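Local coordinates for protein dihydropteroate synthase (Anaplasma phagocytophilum, PDB 6UCZ) that probably condenses a pterin pyrophosphate with p-aminobenzoate to form dihydropteroate in folate synthesis, and binds pterin-6-yl-methyl-monophosphate, at residues S112-N117 against Y131-G136; K153-H158 against R201-P206; K212-S217 against M243-P248; G237-S242 against R274-K279. One frame throughout, in Å; residues are numbered along the deposited sequence.

Contact 1 of 4, residues S112-N117 against Y131-G136. With PMM (pterin-6-yl-methyl-monophosphate), chain C.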
# COMPACT_ATOMS: atom_id res chain seq x y z
N SER A 112 -4.35 -8.84 0.46
CA SER A 112 -4.78 -7.47 0.75
C SER A 112 -5.68 -6.99 -0.38
O SER A 112 -5.43 -7.30 -1.55
CB SER A 112 -3.55 -6.54 0.90
OG SER A 112 -3.96 -5.20 1.13
N ILE A 113 -6.74 -6.25 -0.04
CA ILE A 113 -7.60 -5.66 -1.06
C ILE A 113 -7.29 -4.17 -1.14
O ILE A 113 -7.47 -3.43 -0.17
CB ILE A 113 -9.09 -5.93 -0.79
CG1 ILE A 113 -9.97 -5.23 -1.85
CG2 ILE A 113 -9.53 -5.51 0.61
CD1 ILE A 113 -9.71 -5.68 -3.26
N ASP A 114 -6.78 -3.73 -2.29
CA ASP A 114 -6.41 -2.33 -2.50
C ASP A 114 -7.64 -1.65 -3.09
O ASP A 114 -7.94 -1.81 -4.27
CB ASP A 114 -5.19 -2.21 -3.41
CG ASP A 114 -4.72 -0.78 -3.59
OD1 ASP A 114 -5.43 0.18 -3.22
OD2 ASP A 114 -3.59 -0.62 -4.11
N THR A 115 -8.38 -0.93 -2.25
CA THR A 115 -9.60 -0.28 -2.69
C THR A 115 -9.84 0.95 -1.84
O THR A 115 -9.41 1.02 -0.68
CB THR A 115 -10.81 -1.23 -2.61
OG1 THR A 115 -11.98 -0.56 -3.07
CG2 THR A 115 -11.04 -1.69 -1.18
N ARG A 116 -10.54 1.91 -2.41
CA ARG A 116 -11.07 3.03 -1.65
C ARG A 116 -12.55 2.85 -1.27
O ARG A 116 -13.09 3.69 -0.56
CB ARG A 116 -10.89 4.33 -2.43
CG ARG A 116 -11.90 4.53 -3.54
CD ARG A 116 -11.56 5.77 -4.34
NE ARG A 116 -10.37 5.52 -5.15
CZ ARG A 116 -10.00 6.27 -6.18
NH1 ARG A 116 -10.74 7.31 -6.56
NH2 ARG A 116 -8.90 5.96 -6.85
N ASN A 117 -13.19 1.76 -1.71
CA ASN A 117 -14.64 1.56 -1.56
C ASN A 117 -14.94 0.54 -0.47
O ASN A 117 -14.49 -0.61 -0.55
CB ASN A 117 -15.26 1.09 -2.88
CG ASN A 117 -15.13 2.11 -3.99
OD1 ASN A 117 -15.43 3.28 -3.80
ND2 ASN A 117 -14.68 1.67 -5.16
N TYR A 131 -6.21 -8.19 4.71
CA TYR A 131 -6.00 -6.77 4.89
C TYR A 131 -6.95 -5.99 4.02
O TYR A 131 -7.22 -6.39 2.88
CB TYR A 131 -4.56 -6.31 4.50
CG TYR A 131 -3.40 -6.96 5.20
CD1 TYR A 131 -2.96 -8.23 4.84
CD2 TYR A 131 -2.69 -6.27 6.17
CE1 TYR A 131 -1.87 -8.82 5.47
CE2 TYR A 131 -1.61 -6.84 6.80
CZ TYR A 131 -1.19 -8.11 6.45
OH TYR A 131 -0.11 -8.64 7.10
N ILE A 132 -7.43 -4.86 4.53
CA ILE A 132 -7.90 -3.77 3.69
C ILE A 132 -6.74 -2.81 3.47
O ILE A 132 -6.20 -2.24 4.42
CB ILE A 132 -9.09 -3.02 4.31
CG1 ILE A 132 -10.22 -3.96 4.73
CG2 ILE A 132 -9.61 -1.96 3.32
CD1 ILE A 132 -11.29 -3.24 5.51
N ASN A 133 -6.35 -2.62 2.22
CA ASN A 133 -5.38 -1.58 1.89
C ASN A 133 -6.22 -0.38 1.45
O ASN A 133 -6.49 -0.19 0.27
CB ASN A 133 -4.40 -2.05 0.82
CG ASN A 133 -3.49 -0.95 0.35
OD1 ASN A 133 -3.37 0.10 0.99
ND2 ASN A 133 -2.87 -1.16 -0.80
N ASP A 134 -6.65 0.42 2.42
CA ASP A 134 -7.58 1.52 2.16
C ASP A 134 -6.79 2.68 1.61
O ASP A 134 -6.42 3.62 2.33
CB ASP A 134 -8.34 1.93 3.41
CG ASP A 134 -9.29 3.11 3.17
OD1 ASP A 134 -9.56 3.44 1.99
OD2 ASP A 134 -9.77 3.70 4.15
N GLN A 135 -6.59 2.66 0.28
CA GLN A 135 -5.86 3.73 -0.38
C GLN A 135 -6.58 5.07 -0.29
O GLN A 135 -5.96 6.12 -0.47
CB GLN A 135 -5.67 3.33 -1.84
CG GLN A 135 -4.82 4.25 -2.66
CD GLN A 135 -4.94 3.97 -4.14
OE1 GLN A 135 -4.73 4.86 -4.97
NE2 GLN A 135 -5.29 2.72 -4.49
N GLY A 136 -7.87 5.06 0.05
CA GLY A 136 -8.59 6.29 0.25
C GLY A 136 -8.47 6.87 1.63
O GLY A 136 -8.87 8.02 1.84
N5 PMM C . 0.29 3.30 -4.34
C6 PMM C . -0.55 2.94 -5.31
C7 PMM C . -1.67 2.18 -5.04
N8 PMM C . -2.01 1.74 -3.83
N1 PMM C . -1.50 1.64 -1.60
C2 PMM C . -0.71 1.96 -0.59
N2 PMM C . -1.02 1.56 0.65
N3 PMM C . 0.42 2.72 -0.73
C4 PMM C . 0.87 3.24 -1.92
O4 PMM C . 1.89 3.93 -1.97
C4A PMM C . 0.02 2.90 -3.08
C8A PMM C . -1.16 2.10 -2.86
C9 PMM C . -0.23 3.48 -6.68
O10 PMM C . 0.94 2.81 -7.20
PA PMM C . 0.85 1.73 -8.41
O1P PMM C . 2.32 1.45 -8.76
O2P PMM C . 0.23 2.43 -9.60
O3P PMM C . 0.10 0.52 -7.97
O HOH W 1 -11.80 4.93 1.50

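Contact 2 of 4, residues K153-H158 against R201-P206. With PMM (pterin-6-yl-methyl-monophosphate), chain C.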
# COMPACT_ATOMS: atom_id res chain seq x y z
N LYS A 153 -6.99 -6.36 9.42
CA LYS A 153 -5.97 -5.33 9.48
C LYS A 153 -6.25 -4.32 8.37
O LYS A 153 -6.76 -4.68 7.30
CB LYS A 153 -4.58 -5.94 9.32
CG LYS A 153 -4.28 -7.02 10.34
CD LYS A 153 -2.95 -7.72 10.05
CE LYS A 153 -3.19 -9.13 9.50
NZ LYS A 153 -2.00 -10.02 9.68
N ILE A 154 -5.92 -3.06 8.62
CA ILE A 154 -6.23 -2.02 7.64
C ILE A 154 -5.06 -1.06 7.47
O ILE A 154 -4.51 -0.55 8.46
CB ILE A 154 -7.52 -1.27 8.01
CG1 ILE A 154 -7.74 -0.09 7.06
CG2 ILE A 154 -7.52 -0.83 9.47
CD1 ILE A 154 -9.20 0.33 6.98
N ILE A 155 -4.67 -0.82 6.22
CA ILE A 155 -3.73 0.24 5.87
C ILE A 155 -4.54 1.47 5.46
O ILE A 155 -5.45 1.36 4.63
CB ILE A 155 -2.81 -0.18 4.72
CG1 ILE A 155 -2.13 -1.52 5.05
CG2 ILE A 155 -1.75 0.91 4.45
CD1 ILE A 155 -1.54 -2.19 3.82
N ILE A 156 -4.22 2.62 6.04
CA ILE A 156 -4.77 3.91 5.60
C ILE A 156 -3.63 4.72 5.01
O ILE A 156 -2.57 4.87 5.64
CB ILE A 156 -5.48 4.65 6.74
CG1 ILE A 156 -4.60 4.71 8.00
CG2 ILE A 156 -6.83 3.99 7.05
CD1 ILE A 156 -5.22 5.57 9.13
N MET A 157 -3.83 5.23 3.79
CA MET A 157 -2.79 5.91 3.02
C MET A 157 -3.10 7.40 2.88
O MET A 157 -4.24 7.76 2.54
CB MET A 157 -2.68 5.29 1.63
CG MET A 157 -1.44 5.78 0.86
SD MET A 157 -1.62 5.52 -0.90
CE MET A 157 -2.79 6.84 -1.31
N HIS A 158 -2.10 8.25 3.10
CA HIS A 158 -2.30 9.69 2.94
C HIS A 158 -2.38 10.09 1.47
O HIS A 158 -1.61 9.61 0.64
CB HIS A 158 -1.17 10.48 3.60
CG HIS A 158 -1.34 11.96 3.48
ND1 HIS A 158 -0.97 12.67 2.36
CD2 HIS A 158 -1.90 12.87 4.32
CE1 HIS A 158 -1.27 13.94 2.51
NE2 HIS A 158 -1.83 14.09 3.70
N ARG A 201 -4.44 -3.33 14.84
CA ARG A 201 -4.70 -3.71 13.46
C ARG A 201 -4.56 -2.57 12.45
O ARG A 201 -4.82 -2.79 11.27
CB ARG A 201 -6.07 -4.37 13.34
CG ARG A 201 -6.11 -5.75 13.98
CD ARG A 201 -7.50 -6.28 14.10
NE ARG A 201 -7.51 -7.59 14.75
CZ ARG A 201 -8.56 -8.08 15.40
NH1 ARG A 201 -9.67 -7.38 15.50
NH2 ARG A 201 -8.49 -9.29 15.96
N ILE A 202 -4.16 -1.37 12.88
CA ILE A 202 -4.10 -0.20 12.01
C ILE A 202 -2.67 0.00 11.53
O ILE A 202 -1.73 0.04 12.34
CB ILE A 202 -4.61 1.05 12.73
CG1 ILE A 202 -6.07 0.88 13.13
CG2 ILE A 202 -4.44 2.27 11.82
CD1 ILE A 202 -6.59 1.95 14.08
N ILE A 203 -2.50 0.20 10.22
CA ILE A 203 -1.20 0.41 9.58
C ILE A 203 -1.22 1.74 8.84
O ILE A 203 -2.20 2.06 8.16
CB ILE A 203 -0.88 -0.75 8.62
CG1 ILE A 203 -0.93 -2.10 9.36
CG2 ILE A 203 0.47 -0.56 7.96
CD1 ILE A 203 -1.21 -3.30 8.44
N LEU A 204 -0.13 2.51 8.95
CA LEU A 204 -0.07 3.87 8.40
C LEU A 204 0.85 3.93 7.19
O LEU A 204 1.95 3.39 7.21
CB LEU A 204 0.42 4.87 9.45
CG LEU A 204 -0.35 4.91 10.77
CD1 LEU A 204 0.20 5.97 11.71
CD2 LEU A 204 -1.84 5.13 10.51
N ASP A 205 0.40 4.62 6.14
CA ASP A 205 1.16 4.75 4.89
C ASP A 205 1.14 6.21 4.46
O ASP A 205 0.05 6.80 4.33
CB ASP A 205 0.54 3.83 3.82
CG ASP A 205 1.30 3.82 2.51
OD1 ASP A 205 1.90 4.85 2.10
OD2 ASP A 205 1.27 2.76 1.84
N PRO A 206 2.30 6.84 4.24
CA PRO A 206 2.32 8.27 3.87
C PRO A 206 1.90 8.57 2.44
O PRO A 206 1.83 9.75 2.07
CB PRO A 206 3.79 8.66 4.08
CG PRO A 206 4.53 7.38 3.80
CD PRO A 206 3.67 6.30 4.38
N5 PMM C . 0.29 3.30 -4.34
C6 PMM C . -0.55 2.94 -5.31
C7 PMM C . -1.67 2.18 -5.04
N8 PMM C . -2.01 1.74 -3.83
N1 PMM C . -1.50 1.64 -1.60
C2 PMM C . -0.71 1.96 -0.59
N2 PMM C . -1.02 1.56 0.65
N3 PMM C . 0.42 2.72 -0.73
C4 PMM C . 0.87 3.24 -1.92
O4 PMM C . 1.89 3.93 -1.97
C4A PMM C . 0.02 2.90 -3.08
C8A PMM C . -1.16 2.10 -2.86
C9 PMM C . -0.23 3.48 -6.68
O10 PMM C . 0.94 2.81 -7.20
PA PMM C . 0.85 1.73 -8.41
O1P PMM C . 2.32 1.45 -8.76
O2P PMM C . 0.23 2.43 -9.60
O3P PMM C . 0.10 0.52 -7.97

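Contact 3 of 4, residues K212-S217 against M243-P248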
# COMPACT_ATOMS: atom_id res chain seq x y z
N LYS A 212 2.58 14.59 -3.99
CA LYS A 212 3.87 14.83 -3.38
C LYS A 212 4.91 14.76 -4.49
O LYS A 212 5.18 13.68 -5.02
CB LYS A 212 4.15 13.78 -2.30
CG LYS A 212 3.09 13.76 -1.21
CD LYS A 212 3.32 12.65 -0.21
CE LYS A 212 2.18 12.58 0.80
NZ LYS A 212 0.94 12.00 0.21
N LEU A 213 5.52 15.90 -4.80
CA LEU A 213 6.54 15.96 -5.82
C LEU A 213 7.74 15.13 -5.39
O LEU A 213 7.91 14.83 -4.20
CB LEU A 213 6.92 17.41 -6.10
CG LEU A 213 5.81 18.18 -6.80
CD1 LEU A 213 6.18 19.65 -6.93
CD2 LEU A 213 5.52 17.57 -8.17
N PRO A 214 8.58 14.72 -6.34
CA PRO A 214 9.71 13.83 -5.98
C PRO A 214 10.54 14.26 -4.78
O PRO A 214 10.81 13.43 -3.91
CB PRO A 214 10.54 13.80 -7.27
CG PRO A 214 9.57 14.01 -8.37
CD PRO A 214 8.50 14.96 -7.79
N GLU A 215 10.94 15.54 -4.70
CA GLU A 215 11.72 16.00 -3.56
C GLU A 215 11.01 15.73 -2.24
O GLU A 215 11.65 15.35 -1.25
CB GLU A 215 12.02 17.49 -3.69
CG GLU A 215 12.86 17.84 -4.91
CD GLU A 215 12.02 18.04 -6.17
OE1 GLU A 215 12.54 18.66 -7.13
OE2 GLU A 215 10.84 17.59 -6.21
N TYR A 216 9.69 15.95 -2.18
CA TYR A 216 8.96 15.73 -0.94
C TYR A 216 8.84 14.24 -0.63
O TYR A 216 8.90 13.85 0.54
CB TYR A 216 7.57 16.37 -1.01
CG TYR A 216 7.61 17.88 -1.12
CD1 TYR A 216 8.03 18.67 -0.05
CD2 TYR A 216 7.22 18.52 -2.29
CE1 TYR A 216 8.08 20.07 -0.16
CE2 TYR A 216 7.26 19.90 -2.40
CZ TYR A 216 7.68 20.68 -1.34
OH TYR A 216 7.70 22.06 -1.48
N SER A 217 8.64 13.40 -1.66
CA SER A 217 8.54 11.96 -1.42
C SER A 217 9.85 11.40 -0.90
O SER A 217 9.85 10.51 -0.04
CB SER A 217 8.13 11.23 -2.70
OG SER A 217 6.77 11.49 -3.00
N MET A 243 8.84 9.55 -8.02
CA MET A 243 9.93 10.10 -7.23
C MET A 243 11.30 9.69 -7.79
O MET A 243 12.28 10.43 -7.66
CB MET A 243 9.80 9.67 -5.76
CG MET A 243 9.95 8.15 -5.51
SD MET A 243 9.58 7.61 -3.82
CE MET A 243 10.92 8.39 -2.93
N PHE A 244 11.38 8.55 -8.47
CA PHE A 244 12.64 8.15 -9.08
C PHE A 244 12.97 8.92 -10.34
O PHE A 244 14.04 8.74 -10.89
CB PHE A 244 12.64 6.65 -9.38
CG PHE A 244 12.72 5.80 -8.15
CD1 PHE A 244 13.95 5.52 -7.56
CD2 PHE A 244 11.56 5.34 -7.54
CE1 PHE A 244 14.03 4.74 -6.39
CE2 PHE A 244 11.64 4.59 -6.38
CZ PHE A 244 12.89 4.29 -5.81
N SER A 245 12.07 9.79 -10.83
CA SER A 245 12.46 10.65 -11.93
C SER A 245 13.51 11.67 -11.50
O SER A 245 14.17 12.27 -12.35
CB SER A 245 11.25 11.38 -12.49
OG SER A 245 10.83 12.37 -11.57
N LEU A 246 13.67 11.87 -10.19
CA LEU A 246 14.62 12.84 -9.66
C LEU A 246 16.06 12.34 -9.79
O LEU A 246 16.96 13.10 -10.17
CB LEU A 246 14.27 13.13 -8.20
CG LEU A 246 14.97 14.29 -7.52
CD1 LEU A 246 14.59 15.59 -8.24
CD2 LEU A 246 14.58 14.32 -6.05
N ILE A 247 16.29 11.08 -9.44
CA ILE A 247 17.42 10.32 -9.98
C ILE A 247 17.02 10.02 -11.41
O ILE A 247 16.27 9.06 -11.61
CB ILE A 247 17.66 8.96 -9.31
CG1 ILE A 247 17.23 8.93 -7.85
CG2 ILE A 247 19.12 8.53 -9.53
CD1 ILE A 247 18.31 9.36 -6.94
N PRO A 248 17.50 10.72 -12.41
CA PRO A 248 17.07 10.39 -13.77
C PRO A 248 17.10 8.87 -14.00
O PRO A 248 18.10 8.30 -14.43
CB PRO A 248 18.06 11.15 -14.66
CG PRO A 248 19.28 11.31 -13.80
CD PRO A 248 18.81 11.38 -12.36

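Contact 4 of 4, residues G237-S242 against R274-K279. With PMM (pterin-6-yl-methyl-monophosphate), chain C.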
# COMPACT_ATOMS: atom_id res chain seq x y z
N GLY A 237 4.87 2.58 -0.07
CA GLY A 237 4.75 2.19 -1.46
C GLY A 237 5.56 3.09 -2.38
O GLY A 237 5.05 4.05 -2.96
N HIS A 238 6.85 2.78 -2.49
CA HIS A 238 7.79 3.56 -3.29
C HIS A 238 8.02 2.97 -4.68
O HIS A 238 8.64 3.63 -5.51
CB HIS A 238 9.13 3.66 -2.56
CG HIS A 238 9.77 2.32 -2.29
ND1 HIS A 238 9.14 1.33 -1.56
CD2 HIS A 238 10.97 1.81 -2.65
CE1 HIS A 238 9.92 0.27 -1.49
NE2 HIS A 238 11.05 0.54 -2.14
N SER A 239 7.54 1.75 -4.92
CA SER A 239 8.00 0.96 -6.06
C SER A 239 7.66 1.60 -7.39
O SER A 239 6.49 1.83 -7.70
CB SER A 239 7.40 -0.45 -5.97
OG SER A 239 7.89 -1.25 -7.00
N ARG A 240 8.69 1.89 -8.20
CA ARG A 240 8.57 2.44 -9.54
C ARG A 240 7.92 3.83 -9.56
O ARG A 240 7.57 4.32 -10.64
CB ARG A 240 7.78 1.51 -10.48
CG ARG A 240 8.34 0.08 -10.61
CD ARG A 240 7.48 -0.73 -11.57
NE ARG A 240 8.00 -2.08 -11.73
CZ ARG A 240 7.40 -3.03 -12.42
NH1 ARG A 240 6.24 -2.79 -13.03
NH2 ARG A 240 7.95 -4.23 -12.51
N LYS A 241 7.81 4.50 -8.42
CA LYS A 241 7.07 5.76 -8.35
C LYS A 241 7.86 6.89 -9.03
O LYS A 241 9.08 6.83 -9.20
CB LYS A 241 6.79 6.12 -6.89
CG LYS A 241 5.75 5.17 -6.21
CD LYS A 241 4.41 5.87 -6.12
CE LYS A 241 3.22 4.96 -5.74
NZ LYS A 241 3.06 4.87 -4.30
N SER A 242 7.12 7.93 -9.43
CA SER A 242 7.74 9.02 -10.17
C SER A 242 8.81 9.74 -9.35
O SER A 242 9.62 10.48 -9.93
CB SER A 242 6.67 10.01 -10.64
OG SER A 242 6.06 10.62 -9.53
N ARG A 274 5.38 -2.17 -0.30
CA ARG A 274 4.46 -2.48 -1.40
C ARG A 274 5.23 -2.32 -2.70
O ARG A 274 5.59 -1.20 -3.08
CB ARG A 274 3.23 -1.57 -1.32
CG ARG A 274 2.14 -1.89 -2.31
CD ARG A 274 0.95 -0.89 -2.19
NE ARG A 274 -0.06 -1.22 -3.20
CZ ARG A 274 -0.02 -0.79 -4.46
NH1 ARG A 274 0.95 0.02 -4.87
NH2 ARG A 274 -0.97 -1.16 -5.31
N VAL A 275 5.51 -3.44 -3.37
CA VAL A 275 6.52 -3.48 -4.42
C VAL A 275 6.03 -4.30 -5.60
O VAL A 275 5.20 -5.20 -5.45
CB VAL A 275 7.87 -4.06 -3.90
CG1 VAL A 275 8.47 -3.14 -2.85
CG2 VAL A 275 7.65 -5.50 -3.36
N HIS A 276 6.58 -3.99 -6.78
CA HIS A 276 6.33 -4.81 -7.96
C HIS A 276 7.25 -6.03 -8.01
O HIS A 276 6.80 -7.15 -8.27
CB HIS A 276 6.48 -3.96 -9.23
CG HIS A 276 5.54 -2.79 -9.29
ND1 HIS A 276 5.82 -1.58 -8.69
CD2 HIS A 276 4.32 -2.66 -9.85
CE1 HIS A 276 4.82 -0.75 -8.90
NE2 HIS A 276 3.89 -1.38 -9.60
N ASP A 277 8.55 -5.83 -7.78
CA ASP A 277 9.53 -6.91 -7.90
C ASP A 277 9.78 -7.51 -6.52
O ASP A 277 10.55 -6.96 -5.72
CB ASP A 277 10.82 -6.44 -8.54
CG ASP A 277 11.73 -7.59 -8.88
OD1 ASP A 277 11.79 -8.56 -8.10
OD2 ASP A 277 12.38 -7.55 -9.95
N VAL A 278 9.16 -8.66 -6.28
CA VAL A 278 9.24 -9.31 -4.97
C VAL A 278 10.61 -9.97 -4.75
O VAL A 278 11.13 -9.96 -3.63
CB VAL A 278 8.08 -10.32 -4.86
CG1 VAL A 278 8.39 -11.40 -3.84
CG2 VAL A 278 6.76 -9.57 -4.53
N LYS A 279 11.20 -10.52 -5.81
CA LYS A 279 12.53 -11.13 -5.70
C LYS A 279 13.58 -10.11 -5.26
O LYS A 279 14.32 -10.35 -4.29
CB LYS A 279 12.93 -11.76 -7.04
CG LYS A 279 14.20 -12.63 -6.99
CD LYS A 279 14.68 -13.02 -8.38
CE LYS A 279 16.07 -13.67 -8.33
NZ LYS A 279 16.64 -13.94 -9.69
N5 PMM C . 0.29 3.30 -4.34
C6 PMM C . -0.55 2.94 -5.31
C7 PMM C . -1.67 2.18 -5.04
N8 PMM C . -2.01 1.74 -3.83
N1 PMM C . -1.50 1.64 -1.60
C2 PMM C . -0.71 1.96 -0.59
N2 PMM C . -1.02 1.56 0.65
N3 PMM C . 0.42 2.72 -0.73
C4 PMM C . 0.87 3.24 -1.92
O4 PMM C . 1.89 3.93 -1.97
C4A PMM C . 0.02 2.90 -3.08
C8A PMM C . -1.16 2.10 -2.86
C9 PMM C . -0.23 3.48 -6.68
O10 PMM C . 0.94 2.81 -7.20
PA PMM C . 0.85 1.73 -8.41
O1P PMM C . 2.32 1.45 -8.76
O2P PMM C . 0.23 2.43 -9.60
O3P PMM C . 0.10 0.52 -7.97
O HOH W 2 9.78 -3.11 -7.82

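Contact 1 of 4, residues S112-N117 against Y131-G136
S112 pairs with Y131 where strands 110-115 and 131-134 run in parallel. Its OG rests 3.2 Å from N133 CB and is hydrogen-bonded to D71. I113 holds the backbones together at both its polar atoms. Its N donates to Y131 O at 3.0 Å, and its O receives N133 N at 2.8 Å. Its side chain turns to the other face of the sheet, beside I132.

D114 returns to the face of S112, in the pterin pocket. Its CG stands anti to the backbone N (chi1 -176°), as does that of N133. The two side chains therefore lie alongside each other, with carboxylate and amide planes 38° apart. D114 OD1 receives Q135 NE2 at 2.8 Å on its syn side, somewhat out of the carboxylate plane, while OD2 forms a salt bridge with R274. N133 OD1 accepts from PMM N2 at 2.8 Å in a nearly straight bond, and ND2 donates to PMM N1 at 3.2 Å.

T115 N continues the ladder to N133 O at 3.2 Å. T115 OG1 accepts from N117 N in an ST turn and is also hydrogen-bonded to E89. Beyond it, a water bridges R116 O and D134 OD1, while D134 OD2 accepts from L138 N.

The two strands and helix 118-127 form a beta-alpha-beta unit. I113, T115 and I132 pack against that helix. Strand 69-73 pairs with 110-115, and strand 153-157 with 131-134.

Contact 2 of 4, residues K153-H158 against R201-P206
I155 and I203 meet inside a parallel beta-alpha barrel of the TIM type, the fold of this enzyme family. Strands 153-157 and 202-205 are neighbours in it. Five backbone hydrogen bonds join the segments, from I154 N to R201 O at 2.9 Å through to H158 N to D205 O, also 2.9 Å.

On the face with I155, I203 and D205, the bumps interlock. I155 CG1 is anti to its carbonyl carbon (chi1 -53°), which sends it against the branch of I203, 3.9 Å from I203 CB. The other branch, I155 CG2, fits against D205 CB at 3.8 Å. With its two branches divided in this way, the I155 side chain fits between I203 and D205. C235 of the next strand touches all three residues.

The face with I154, I156, I202 and L204 is turned to helix 174-194. Here I156 and L204 run alongside each other in the same direction. I156 CD1 presses on L204 CD2 at 3.7 Å and reaches I202 CG2 more loosely.

At the C-terminal ends of the strands, M157 and D205 line the pterin pocket. They also lie alongside each other, with M157 CG 3.7 Å from D205 OD1. That oxygen accepts from G207 N. M157 SD approaches the pterin at N3. D205 OD2 takes two N-H groups of the ligand, PMM N3 at 2.7 Å and PMM N2 at 2.8 Å.

Contact 3 of 4, residues K212-S217 against M243-P248
M243 O is gripped by two donors, L246 N at 3.2 Å and the indole NE1 of W218, while P214 CB lies against the same oxygen at 3.8 Å. Neither bond comes from the other segment; what passes between the two segments is van der Waals contact. P214 stands in the first turn of helix 214-222, just after L213 at the N-cap position. P214 CB packs on L246 CB at 3.9 Å and on the backbone at M243 CA. P214 CG comes 3.8 Å from S245 OG, a hydroxyl already hydrogen-bonded to S242 O.

One turn further along the helix, S217 meets the M243 side chain. S217 CB touches M243 CB at 3.8 Å. M243 CG sits between its backbone N and carbonyl carbon (chi1 65°), and the chain runs straight at chi2 and bends at chi3. This folds M243 CE back over the helix backbone, 3.7 Å from S217 O. S217 OG bonds to G209 N, within the loop that leads into the helix.

On the solvent side, E215 bends at chi2 and lies roughly perpendicular to L246. E215 OE1 lies 3.9 Å from L246 CD1. L246 also touches a crystal neighbour, which may influence its position.

The contact thus joins the start of helix 214-222 to the loop ahead of helix 255-267. M243 continues inward onto L208 and onto L261 of helix 255-267, and F244 packs against that helix as well.

Contact 4 of 4, residues G237-S242 against R274-K279
R240 lays its side chain along one face of the H276 ring. R240 CB starts 4.0 Å from H276 CE1. CG stands anti to the carbonyl carbon (chi1 -57°), and the chain is then extended to NE, so it crosses the ring without turning away. R240 CG comes 3.6 Å from H276 ND1. R240 CD sits over the ring face in a CH-pi contact, 3.4 Å from H276 ND1. NE passes over H276 CG and CB and makes a salt bridge with D255. R240 CZ lies 3.4 Å from H276 CB, and NH1 reaches out over CD2. The guanidinium is stacked flat, with its plane only 4° from that of the ring.

H276 is also held at its edge. S239 OG and H276 ND1 share a hydrogen bond of 2.7 Å, which limits rotation of the ring. A water links S239 OG to D277 N. The ring edge at CE1 and NE2 faces the ligand phosphate, with H276 CE1 3.3 Å from PMM O1P.

R274 spreads its guanidinium over the pterin, CZ lying 3.3 Å from PMM N8. Its NH1 donates to phosphate oxygen O3P, and a salt bridge from NE to D71 helps hold the plane. K241 NZ donates to PMM N5 at 3.2 Å.

The H238-K241 stretch is a type II turn after strand 235-236. Strand 272-275 lies between that strand and strand 31-37. Helix 255-267 backs H238 and S239, and helix 278-290 begins just after D277.

Contacts 1 and 2 follow each other along the chain and share one wall of the barrel, their centres about 9 Å apart. Strands 131-134 and 153-157 pair directly between them. Contact 4 lies about 17 Å between centres from each, on strand 272-275 and the loop after strand 235-236. The D114-R274 salt bridge ties it to contact 1. Contacts 1, 2 and 4 all touch PMM and together line much of the pterin pocket. Contact 3 lies farther out, and its segments alternate with those of contact 4. It meets contact 4 through F244 and H238, and contact 2 through K212 and H158. It joins the start of helix 214-222 to the loop ahead of helix 255-267, outside the pocket.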